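Local coordinates for GTPase-activating protein skywalker (Drosophila melanogaster, PDB 5HJQ) that stimulates GTP hydrolysis by Rab35, regulating synaptic vesicle protein turnover through endosomal trafficking, and binds phosphoinositides through its TBC domain, at residues Tyr198-Ile203 and Cys293-Gly298; Glu237-Thr242 and Met272-Trp277; Tyr303-Val308 and Ala348-Ala353. All blocks are in the same frame, centred on the assembly; numbering follows the deposited sequence.

In the fold
All three contacts lie in the TBC domain, which is built here from helices and loops without a strand, and their centres are spaced about 16 Å from one another. Along the chain contact 2 (237-242 with 272-277) is nested inside the loop closed by contact 1 (198-203 with 293-298), and contact 3 (303-308 with 348-353) follows in series. Contact 1 is the most central. P199 of contact 1 packs on W276 of contact 2, while T239 and W274 of contact 2 pack on Y303 of contact 3. Helices 284-297 and 300-317, consecutive in the chain, carry E297 and R304 respectively, so the helices packed in contacts 1 and 3 also supply residues to the inositol-triphosphate pocket.

Contact 1: Tyr198-Ile203 and Cys293-Gly298; sequences YPITSI and CYFHEG
The rings of Y294 and F295 both meet one side chain, I200: its CG2 sits at the edge of the F295 ring, near the ring plane, whereas its CD1 reaches the Y294 ring obliquely. In this way helix 197-204 is packed against the C-terminal end of helix 284-297 in the interior of the all-helical TBC domain. The branched isoleucine suits the place because its two arms serve two neighbouring rings. I200 CG2 lies anti to the backbone N and touches F295 CE1 at 4.3 Å, while I200 CD1, carried onward by CG1, lies 4.0 Å from Y294 CE2. I200 and Y294 approach from opposite directions, and a chi1 of 166° sets the tyrosine ring out toward the isoleucine. The buried hydroxyl of Y294 is satisfied by a hydrogen bond with the carbonyl of F228, so a polar tip is tolerated beside a methyl group. F295 also makes an edge-to-face pair with W117 of helix 113-122 and packs on L120 and C121 of the same helix, while I200 rests on I229. The nearest approach of the two segments is I200 CD1 to Y294 OH, 3.6 Å.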
loop_
_atom_site.group_PDB
_atom_site.type_symbol
_atom_site.label_atom_id
_atom_site.label_comp_id
_atom_site.label_asym_id
_atom_site.label_seq_id
_atom_site.Cartn_x
_atom_site.Cartn_y
_atom_site.Cartn_z
ATOM N N TYR A 198 1.858 -8.838 3.540
ATOM C CA TYR A 198 0.595 -9.553 3.716
ATOM C C TYR A 198 -0.639 -8.721 3.317
ATOM O O TYR A 198 -1.484 -9.222 2.574
ATOM C CB TYR A 198 0.457 -10.046 5.162
ATOM C CG TYR A 198 -0.618 -11.093 5.364
ATOM C CD1 TYR A 198 -1.962 -10.742 5.410
ATOM C CD2 TYR A 198 -0.290 -12.432 5.519
ATOM C CE1 TYR A 198 -2.946 -11.694 5.599
ATOM C CE2 TYR A 198 -1.268 -13.390 5.705
ATOM C CZ TYR A 198 -2.591 -13.013 5.747
ATOM O OH TYR A 198 -3.564 -13.962 5.936
ATOM N N PRO A 199 -0.761 -7.465 3.808
ATOM C CA PRO A 199 -1.933 -6.676 3.397
ATOM C C PRO A 199 -2.073 -6.518 1.882
ATOM O O PRO A 199 -3.192 -6.514 1.369
ATOM C CB PRO A 199 -1.681 -5.316 4.056
ATOM C CG PRO A 199 -0.891 -5.641 5.262
ATOM C CD PRO A 199 0.021 -6.754 4.839
ATOM N N ILE A 200 -0.949 -6.403 1.182
ATOM C CA ILE A 200 -0.962 -6.273 -0.271
ATOM C C ILE A 200 -1.420 -7.578 -0.926
ATOM O O ILE A 200 -2.224 -7.569 -1.863
ATOM C CB ILE A 200 0.427 -5.876 -0.809
ATOM C CG1 ILE A 200 0.783 -4.450 -0.380
ATOM C CG2 ILE A 200 0.466 -5.981 -2.325
ATOM C CD1 ILE A 200 2.114 -3.969 -0.926
ATOM N N THR A 201 -0.907 -8.695 -0.418
ATOM C CA THR A 201 -1.288 -10.020 -0.892
ATOM C C THR A 201 -2.799 -10.198 -0.832
ATOM O O THR A 201 -3.408 -10.722 -1.763
ATOM C CB THR A 201 -0.614 -11.128 -0.063
ATOM O OG1 THR A 201 0.808 -11.006 -0.167
ATOM C CG2 THR A 201 -1.040 -12.508 -0.552
ATOM N N SER A 202 -3.395 -9.744 0.265
ATOM C CA SER A 202 -4.841 -9.796 0.434
ATOM C C SER A 202 -5.567 -8.957 -0.614
ATOM O O SER A 202 -6.612 -9.357 -1.118
ATOM C CB SER A 202 -5.231 -9.325 1.837
ATOM O OG SER A 202 -4.835 -10.264 2.822
ATOM N N ILE A 203 -5.013 -7.791 -0.930
ATOM C CA ILE A 203 -5.619 -6.888 -1.904
ATOM C C ILE A 203 -5.606 -7.493 -3.305
ATOM O O ILE A 203 -6.612 -7.463 -4.016
ATOM C CB ILE A 203 -4.896 -5.527 -1.930
ATOM C CG1 ILE A 203 -5.047 -4.814 -0.584
ATOM C CG2 ILE A 203 -5.441 -4.652 -3.042
ATOM C CD1 ILE A 203 -4.414 -3.438 -0.548
ATOM N N CYS A 293 -2.390 2.943 -9.179
ATOM C CA CYS A 293 -1.236 3.769 -9.508
ATOM C C CYS A 293 0.042 3.214 -8.891
ATOM O O CYS A 293 1.109 3.251 -9.507
ATOM C CB CYS A 293 -1.468 5.207 -9.044
ATOM S SG CYS A 293 -2.945 5.976 -9.764
ATOM N N TYR A 294 -0.084 2.688 -7.675
ATOM C CA TYR A 294 1.045 2.139 -6.928
ATOM C C TYR A 294 1.750 1.008 -7.672
ATOM O O TYR A 294 2.982 0.962 -7.713
ATOM C CB TYR A 294 0.564 1.649 -5.559
ATOM C CG TYR A 294 1.540 0.771 -4.801
ATOM C CD1 TYR A 294 2.625 1.322 -4.129
ATOM C CD2 TYR A 294 1.361 -0.608 -4.739
ATOM C CE1 TYR A 294 3.511 0.529 -3.432
ATOM C CE2 TYR A 294 2.247 -1.413 -4.043
ATOM C CZ TYR A 294 3.318 -0.830 -3.383
ATOM O OH TYR A 294 4.215 -1.602 -2.681
ATOM N N PHE A 295 0.970 0.109 -8.269
ATOM C CA PHE A 295 1.527 -1.031 -8.999
ATOM C C PHE A 295 2.252 -0.598 -10.272
ATOM O O PHE A 295 2.902 -1.411 -10.932
ATOM C CB PHE A 295 0.429 -2.041 -9.356
ATOM C CG PHE A 295 -0.124 -2.784 -8.174
ATOM C CD1 PHE A 295 0.696 -3.127 -7.114
ATOM C CD2 PHE A 295 -1.464 -3.131 -8.119
ATOM C CE1 PHE A 295 0.194 -3.808 -6.022
ATOM C CE2 PHE A 295 -1.973 -3.812 -7.025
ATOM C CZ PHE A 295 -1.142 -4.146 -5.974
ATOM N N HIS A 296 2.134 0.681 -10.613
ATOM C CA HIS A 296 2.773 1.221 -11.808
ATOM C C HIS A 296 3.939 2.141 -11.450
ATOM O O HIS A 296 5.014 2.056 -12.044
ATOM C CB HIS A 296 1.749 1.978 -12.655
ATOM C CG HIS A 296 2.279 2.449 -13.976
ATOM N ND1 HIS A 296 2.854 1.596 -14.892
ATOM C CD2 HIS A 296 2.311 3.680 -14.533
ATOM C CE1 HIS A 296 3.228 2.286 -15.956
ATOM N NE2 HIS A 296 2.908 3.554 -15.763
ATOM N N GLU A 297 3.718 3.015 -10.472
ATOM C CA GLU A 297 4.703 4.026 -10.102
ATOM C C GLU A 297 5.613 3.570 -8.970
ATOM O O GLU A 297 6.821 3.801 -9.006
ATOM C CB GLU A 297 4.002 5.325 -9.702
ATOM C CG GLU A 297 2.998 5.828 -10.723
ATOM C CD GLU A 297 2.477 7.210 -10.387
ATOM O OE1 GLU A 297 3.304 8.102 -10.091
ATOM O OE2 GLU A 297 1.241 7.405 -10.419
ATOM N N GLY A 298 5.034 2.932 -7.961
ATOM C CA GLY A 298 5.810 2.470 -6.826
ATOM C C GLY A 298 5.413 3.141 -5.528
ATOM O O GLY A 298 4.321 3.697 -5.420
#

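Contact 2: Glu237-Thr242 and Met272-Trp277; sequences EVTWKT and MDWCWW
W240 of helix 233-250 meets both M272 and W274, and apolar packing between these side chains, with T239 beside them, joins that helix to segment 272-277 within the TBC domain. The W240 CB methylene lies 3.4 Å from W274 CD1, approaching the indole obliquely. T239 turns its methyl, not its hydroxyl, to the same indole: a chi1 of -57° sets OG1 beside the backbone N and CG2 anti to it, within 3.7 Å of W274 CZ2. Threonine suits this site because its OG1 is left to bond with the carbonyl of Q235, one turn earlier in the helix, and with N230.

Aromatic contacts make up the second kind. M272 CG stands over one face of W240, 3.7 Å from the centroid of the six-membered ring and 16° off its normal, a CH-pi contact; SD follows obliquely at 4.9 Å from that centroid, a Met-aromatic contact. On the opposite face lie K241 CG and the carbonyl O of E237.

Charge stays within helix 233-250, where K241 NZ forms a salt bridge with E237 OE2. The joint between the segments therefore rests on dispersion and ring polarisability, with methionine providing a flexible, polarisable cover for the tryptophan.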
loop_
_atom_site.group_PDB
_atom_site.type_symbol
_atom_site.label_atom_id
_atom_site.label_comp_id
_atom_site.label_asym_id
_atom_site.label_seq_id
_atom_site.Cartn_x
_atom_site.Cartn_y
_atom_site.Cartn_z
ATOM N N GLU A 237 12.821 1.403 8.337
ATOM C CA GLU A 237 13.010 2.573 9.181
ATOM C C GLU A 237 13.605 3.748 8.416
ATOM O O GLU A 237 13.336 4.900 8.746
ATOM C CB GLU A 237 13.866 2.227 10.402
ATOM C CG GLU A 237 15.295 2.731 10.376
ATOM C CD GLU A 237 15.948 2.635 11.745
ATOM O OE1 GLU A 237 15.401 1.919 12.613
ATOM O OE2 GLU A 237 16.993 3.284 11.959
ATOM N N VAL A 238 14.387 3.463 7.381
ATOM C CA VAL A 238 14.842 4.515 6.482
ATOM C C VAL A 238 13.638 5.123 5.775
ATOM O O VAL A 238 13.565 6.337 5.568
ATOM C CB VAL A 238 15.851 3.980 5.444
ATOM C CG1 VAL A 238 16.067 4.991 4.324
ATOM C CG2 VAL A 238 17.174 3.629 6.117
ATOM N N THR A 239 12.683 4.264 5.430
ATOM C CA THR A 239 11.487 4.690 4.718
ATOM C C THR A 239 10.631 5.654 5.539
ATOM O O THR A 239 10.299 6.739 5.061
ATOM C CB THR A 239 10.618 3.490 4.301
ATOM O OG1 THR A 239 11.388 2.592 3.492
ATOM C CG2 THR A 239 9.413 3.967 3.503
ATOM N N TRP A 240 10.270 5.277 6.765
ATOM C CA TRP A 240 9.411 6.157 7.558
ATOM C C TRP A 240 10.163 7.400 8.022
ATOM O O TRP A 240 9.542 8.419 8.325
ATOM C CB TRP A 240 8.781 5.427 8.758
ATOM C CG TRP A 240 9.688 4.956 9.875
ATOM C CD1 TRP A 240 10.062 3.670 10.128
ATOM C CD2 TRP A 240 10.271 5.754 10.923
ATOM N NE1 TRP A 240 10.860 3.616 11.247
ATOM C CE2 TRP A 240 11.002 4.879 11.753
ATOM C CE3 TRP A 240 10.255 7.118 11.230
ATOM C CZ2 TRP A 240 11.717 5.328 12.863
ATOM C CZ3 TRP A 240 10.962 7.560 12.332
ATOM C CH2 TRP A 240 11.683 6.668 13.135
ATOM N N LYS A 241 11.489 7.331 8.056
ATOM C CA LYS A 241 12.284 8.524 8.316
ATOM C C LYS A 241 12.267 9.444 7.100
ATOM O O LYS A 241 12.183 10.663 7.239
ATOM C CB LYS A 241 13.720 8.158 8.696
ATOM C CG LYS A 241 13.879 7.767 10.151
ATOM C CD LYS A 241 15.298 7.345 10.475
ATOM C CE LYS A 241 15.422 6.968 11.943
ATOM N NZ LYS A 241 16.722 6.323 12.263
ATOM N N THR A 242 12.340 8.859 5.909
ATOM C CA THR A 242 12.215 9.626 4.673
ATOM C C THR A 242 10.878 10.359 4.623
ATOM O O THR A 242 10.829 11.567 4.397
ATOM C CB THR A 242 12.342 8.725 3.436
ATOM O OG1 THR A 242 13.662 8.170 3.383
ATOM C CG2 THR A 242 12.082 9.522 2.168
ATOM N N MET A 272 6.299 6.272 12.410
ATOM C CA MET A 272 6.616 4.846 12.369
ATOM C C MET A 272 5.438 4.036 11.841
ATOM O O MET A 272 5.615 2.932 11.336
ATOM C CB MET A 272 7.010 4.330 13.758
ATOM C CG MET A 272 8.384 4.763 14.240
ATOM S SD MET A 272 8.699 4.280 15.951
ATOM C CE MET A 272 7.027 4.183 16.593
ATOM N N ASP A 273 4.237 4.591 11.972
ATOM C CA ASP A 273 3.017 3.909 11.561
ATOM C C ASP A 273 2.366 4.566 10.344
ATOM O O ASP A 273 1.150 4.490 10.175
ATOM C CB ASP A 273 2.012 3.882 12.717
ATOM C CG ASP A 273 2.475 3.022 13.876
ATOM O OD1 ASP A 273 3.254 2.075 13.640
ATOM O OD2 ASP A 273 2.056 3.293 15.022
ATOM N N TRP A 274 3.172 5.198 9.495
ATOM C CA TRP A 274 2.636 5.980 8.383
ATOM C C TRP A 274 1.868 5.126 7.372
ATOM O O TRP A 274 0.834 5.552 6.862
ATOM C CB TRP A 274 3.759 6.743 7.669
ATOM C CG TRP A 274 4.661 5.880 6.839
ATOM C CD1 TRP A 274 5.758 5.193 7.266
ATOM C CD2 TRP A 274 4.541 5.613 5.436
ATOM N NE1 TRP A 274 6.334 4.519 6.217
ATOM C CE2 TRP A 274 5.604 4.755 5.084
ATOM C CE3 TRP A 274 3.637 6.009 4.447
ATOM C CZ2 TRP A 274 5.785 4.285 3.783
ATOM C CZ3 TRP A 274 3.821 5.543 3.153
ATOM C CH2 TRP A 274 4.888 4.692 2.834
ATOM N N CYS A 275 2.364 3.925 7.087
ATOM C CA CYS A 275 1.731 3.069 6.090
ATOM C C CYS A 275 0.378 2.557 6.565
ATOM O O CYS A 275 -0.484 2.233 5.754
ATOM C CB CYS A 275 2.638 1.887 5.729
ATOM S SG CYS A 275 3.316 0.971 7.131
ATOM N N TRP A 276 0.183 2.506 7.879
ATOM C CA TRP A 276 -1.046 1.940 8.427
ATOM C C TRP A 276 -2.220 2.906 8.349
ATOM O O TRP A 276 -3.371 2.491 8.473
ATOM C CB TRP A 276 -0.833 1.482 9.872
ATOM C CG TRP A 276 0.243 0.447 10.001
ATOM C CD1 TRP A 276 1.300 0.469 10.859
ATOM C CD2 TRP A 276 0.382 -0.750 9.224
ATOM N NE1 TRP A 276 2.082 -0.644 10.676
ATOM C CE2 TRP A 276 1.541 -1.407 9.675
ATOM C CE3 TRP A 276 -0.365 -1.333 8.196
ATOM C CZ2 TRP A 276 1.971 -2.615 9.134
ATOM C CZ3 TRP A 276 0.063 -2.527 7.659
ATOM C CH2 TRP A 276 1.220 -3.154 8.127
ATOM N N TRP A 277 -1.934 4.189 8.149
ATOM C CA TRP A 277 -2.990 5.149 7.857
ATOM C C TRP A 277 -3.662 4.740 6.556
ATOM O O TRP A 277 -4.887 4.772 6.429
ATOM C CB TRP A 277 -2.441 6.569 7.732
ATOM C CG TRP A 277 -1.620 7.029 8.890
ATOM C CD1 TRP A 277 -1.715 6.615 10.187
ATOM C CD2 TRP A 277 -0.571 8.002 8.855
ATOM N NE1 TRP A 277 -0.792 7.274 10.963
ATOM C CE2 TRP A 277 -0.073 8.127 10.166
ATOM C CE3 TRP A 277 -0.001 8.775 7.838
ATOM C CZ2 TRP A 277 0.967 8.996 10.489
ATOM C CZ3 TRP A 277 1.031 9.636 8.160
ATOM C CH2 TRP A 277 1.504 9.741 9.474
#

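Contact 3: Tyr303-Val308 and Ala348-Ala353; sequences YRVALV and AKLLHA. With I3P (D-myo-inositol-1,4,5-triphosphate), chain B.
V308 of helix 300-317 is the bump at the centre of this contact, and it presses against L350 and A353 of helix 347-356. The short helical segments cross steeply, at 105°, with their axes 9.3 Å apart at closest approach. V308 points toward the other helix and divides its two methyls: CG1 meets L350 CD1 at 3.6 Å, and CG2 rests on A353 CB at 3.8 Å. A chi1 of 174° places CG1 anti to the backbone N, which spreads the pair of methyls across both partners. Alanine suits position 353, since its single methyl leaves a shallow seat for the valine, and CG1 also comes within 3.9 Å of that CB. The forked tip of L350 fits between V308 and V305, one turn apart: L350 CD1 on V308, L350 CD2 more loosely on V305 CG1 at 4.3 Å. An alanine in place of V308 would lose both gamma methyls, and would probably leave a gap beside A353 and the L350 CD1 methyl without its valine partner.

Leucine is well placed at 350, because it also packs on H286 of helix 284-297 and on loop residues L282 and V345. One turn before V308, R304 extends its chain from CG to NE into the inositol-triphosphate site. Its NH2 donates a hydrogen bond to O52 of the ligand's 5-phosphate at 3.3 Å, with an N-H...O angle of 162°, while O6 lies at the edge of the guanidinium, near its plane. NH1 bonds the carbonyls of A354 and I357, tying the phosphate-binding arginine to the end of helix 347-356. K98, R102, K300 and R358 also bond the ligand, forming with R304 the basic part of this TBC domain's phosphoinositide headgroup pocket.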
loop_
_atom_site.group_PDB
_atom_site.type_symbol
_atom_site.label_atom_id
_atom_site.label_comp_id
_atom_site.label_asym_id
_atom_site.label_seq_id
_atom_site.Cartn_x
_atom_site.Cartn_y
_atom_site.Cartn_z
ATOM N N TYR A 303 3.752 7.709 -0.496
ATOM C CA TYR A 303 4.300 8.907 0.143
ATOM C C TYR A 303 3.328 10.066 -0.025
ATOM O O TYR A 303 3.005 10.761 0.936
ATOM C CB TYR A 303 5.660 9.305 -0.447
ATOM C CG TYR A 303 6.818 8.366 -0.174
ATOM C CD1 TYR A 303 6.656 7.218 0.588
ATOM C CD2 TYR A 303 8.085 8.643 -0.678
ATOM C CE1 TYR A 303 7.722 6.366 0.834
ATOM C CE2 TYR A 303 9.156 7.801 -0.436
ATOM C CZ TYR A 303 8.971 6.666 0.320
ATOM O OH TYR A 303 10.043 5.836 0.559
ATOM N N ARG A 304 2.868 10.255 -1.259
ATOM C CA ARG A 304 1.957 11.341 -1.601
ATOM C C ARG A 304 0.675 11.298 -0.778
ATOM O O ARG A 304 0.259 12.307 -0.216
ATOM C CB ARG A 304 1.605 11.295 -3.089
ATOM C CG ARG A 304 2.775 11.456 -4.043
ATOM C CD ARG A 304 2.319 11.250 -5.490
ATOM N NE ARG A 304 3.336 11.653 -6.454
ATOM C CZ ARG A 304 3.550 12.910 -6.825
ATOM N NH1 ARG A 304 2.817 13.889 -6.311
ATOM N NH2 ARG A 304 4.500 13.189 -7.706
ATOM N N VAL A 305 0.054 10.125 -0.718
ATOM C CA VAL A 305 -1.216 9.951 -0.019
ATOM C C VAL A 305 -1.052 10.218 1.476
ATOM O O VAL A 305 -1.964 10.716 2.139
ATOM C CB VAL A 305 -1.782 8.530 -0.252
ATOM C CG1 VAL A 305 -3.094 8.339 0.490
ATOM C CG2 VAL A 305 -1.977 8.281 -1.740
ATOM N N ALA A 306 0.127 9.901 1.999
ATOM C CA ALA A 306 0.447 10.166 3.395
ATOM C C ALA A 306 0.403 11.665 3.683
ATOM O O ALA A 306 -0.147 12.097 4.696
ATOM C CB ALA A 306 1.811 9.590 3.742
ATOM N N LEU A 307 0.982 12.450 2.779
ATOM C CA LEU A 307 0.963 13.906 2.885
ATOM C C LEU A 307 -0.462 14.448 2.875
ATOM O O LEU A 307 -0.824 15.293 3.698
ATOM C CB LEU A 307 1.765 14.538 1.746
ATOM C CG LEU A 307 3.238 14.143 1.633
ATOM C CD1 LEU A 307 3.888 14.853 0.458
ATOM C CD2 LEU A 307 3.979 14.454 2.936
ATOM N N VAL A 308 -1.260 13.950 1.931
ATOM C CA VAL A 308 -2.645 14.381 1.760
ATOM C C VAL A 308 -3.466 14.129 3.013
ATOM O O VAL A 308 -4.196 15.006 3.474
ATOM C CB VAL A 308 -3.314 13.661 0.564
ATOM C CG1 VAL A 308 -4.790 14.012 0.483
ATOM C CG2 VAL A 308 -2.619 14.032 -0.716
ATOM N N ALA A 348 -11.265 9.686 -5.711
ATOM C CA ALA A 348 -10.807 10.530 -6.808
ATOM C C ALA A 348 -10.296 11.883 -6.309
ATOM O O ALA A 348 -9.305 12.402 -6.819
ATOM C CB ALA A 348 -11.922 10.728 -7.817
ATOM N N LYS A 349 -10.982 12.460 -5.328
ATOM C CA LYS A 349 -10.552 13.731 -4.749
ATOM C C LYS A 349 -9.291 13.539 -3.914
ATOM O O LYS A 349 -8.451 14.436 -3.820
ATOM C CB LYS A 349 -11.668 14.345 -3.900
ATOM C CG LYS A 349 -12.873 14.800 -4.715
ATOM C CD LYS A 349 -12.451 15.798 -5.787
ATOM C CE LYS A 349 -13.610 16.183 -6.688
ATOM N NZ LYS A 349 -14.729 16.806 -5.926
ATOM N N LEU A 350 -9.171 12.363 -3.308
ATOM C CA LEU A 350 -7.976 11.996 -2.561
ATOM C C LEU A 350 -6.777 11.926 -3.496
ATOM O O LEU A 350 -5.728 12.514 -3.228
ATOM C CB LEU A 350 -8.177 10.652 -1.858
ATOM C CG LEU A 350 -7.027 10.122 -0.998
ATOM C CD1 LEU A 350 -6.823 11.005 0.220
ATOM C CD2 LEU A 350 -7.284 8.680 -0.583
ATOM N N LEU A 351 -6.953 11.210 -4.602
ATOM C CA LEU A 351 -5.897 11.044 -5.594
ATOM C C LEU A 351 -5.559 12.342 -6.323
ATOM O O LEU A 351 -4.431 12.518 -6.786
ATOM C CB LEU A 351 -6.284 9.971 -6.615
ATOM C CG LEU A 351 -5.754 8.552 -6.381
ATOM C CD1 LEU A 351 -6.167 8.018 -5.020
ATOM C CD2 LEU A 351 -6.230 7.617 -7.498
ATOM N N HIS A 352 -6.529 13.245 -6.433
ATOM C CA HIS A 352 -6.290 14.518 -7.105
ATOM C C HIS A 352 -5.248 15.339 -6.344
ATOM O O HIS A 352 -4.323 15.901 -6.936
ATOM C CB HIS A 352 -7.588 15.316 -7.243
ATOM C CG HIS A 352 -7.459 16.519 -8.125
ATOM N ND1 HIS A 352 -7.608 16.450 -9.495
ATOM C CD2 HIS A 352 -7.174 17.808 -7.843
ATOM C CE1 HIS A 352 -7.433 17.652 -10.015
ATOM N NE2 HIS A 352 -7.167 18.497 -9.031
ATOM N N ALA A 353 -5.405 15.393 -5.027
ATOM C CA ALA A 353 -4.495 16.146 -4.169
ATOM C C ALA A 353 -3.073 15.600 -4.232
ATOM O O ALA A 353 -2.117 16.355 -4.399
ATOM C CB ALA A 353 -4.998 16.136 -2.736
HETATM C C1 I3P B . 8.019 15.807 -10.474
HETATM C C2 I3P B . 9.096 16.003 -11.527
HETATM C C3 I3P B . 9.983 14.768 -11.694
HETATM C C4 I3P B . 9.353 13.404 -11.412
HETATM C C5 I3P B . 7.930 13.339 -10.866
HETATM C C6 I3P B . 7.153 14.662 -10.898
HETATM O O1 I3P B . 7.178 16.966 -10.325
HETATM O O2 I3P B . 8.479 16.273 -12.752
HETATM O O3 I3P B . 10.482 14.752 -13.029
HETATM O O4 I3P B . 10.214 12.726 -10.476
HETATM O O5 I3P B . 7.215 12.379 -11.607
HETATM O O6 I3P B . 6.036 14.589 -10.019
HETATM P P1 I3P B . 7.737 18.453 -10.566
HETATM O O11 I3P B . 7.960 18.679 -12.019
HETATM O O12 I3P B . 6.704 19.443 -10.076
HETATM O O13 I3P B . 9.046 18.671 -9.783
HETATM P P4 I3P B . 11.029 11.443 -10.995
HETATM O O41 I3P B . 10.808 11.278 -12.480
HETATM O O42 I3P B . 10.527 10.201 -10.257
HETATM O O43 I3P B . 12.537 11.639 -10.710
HETATM P P5 I3P B . 5.989 11.645 -10.945
HETATM O O51 I3P B . 5.626 10.456 -11.757
HETATM O O52 I3P B . 6.359 11.195 -9.555
HETATM O O53 I3P B . 4.802 12.569 -10.871
#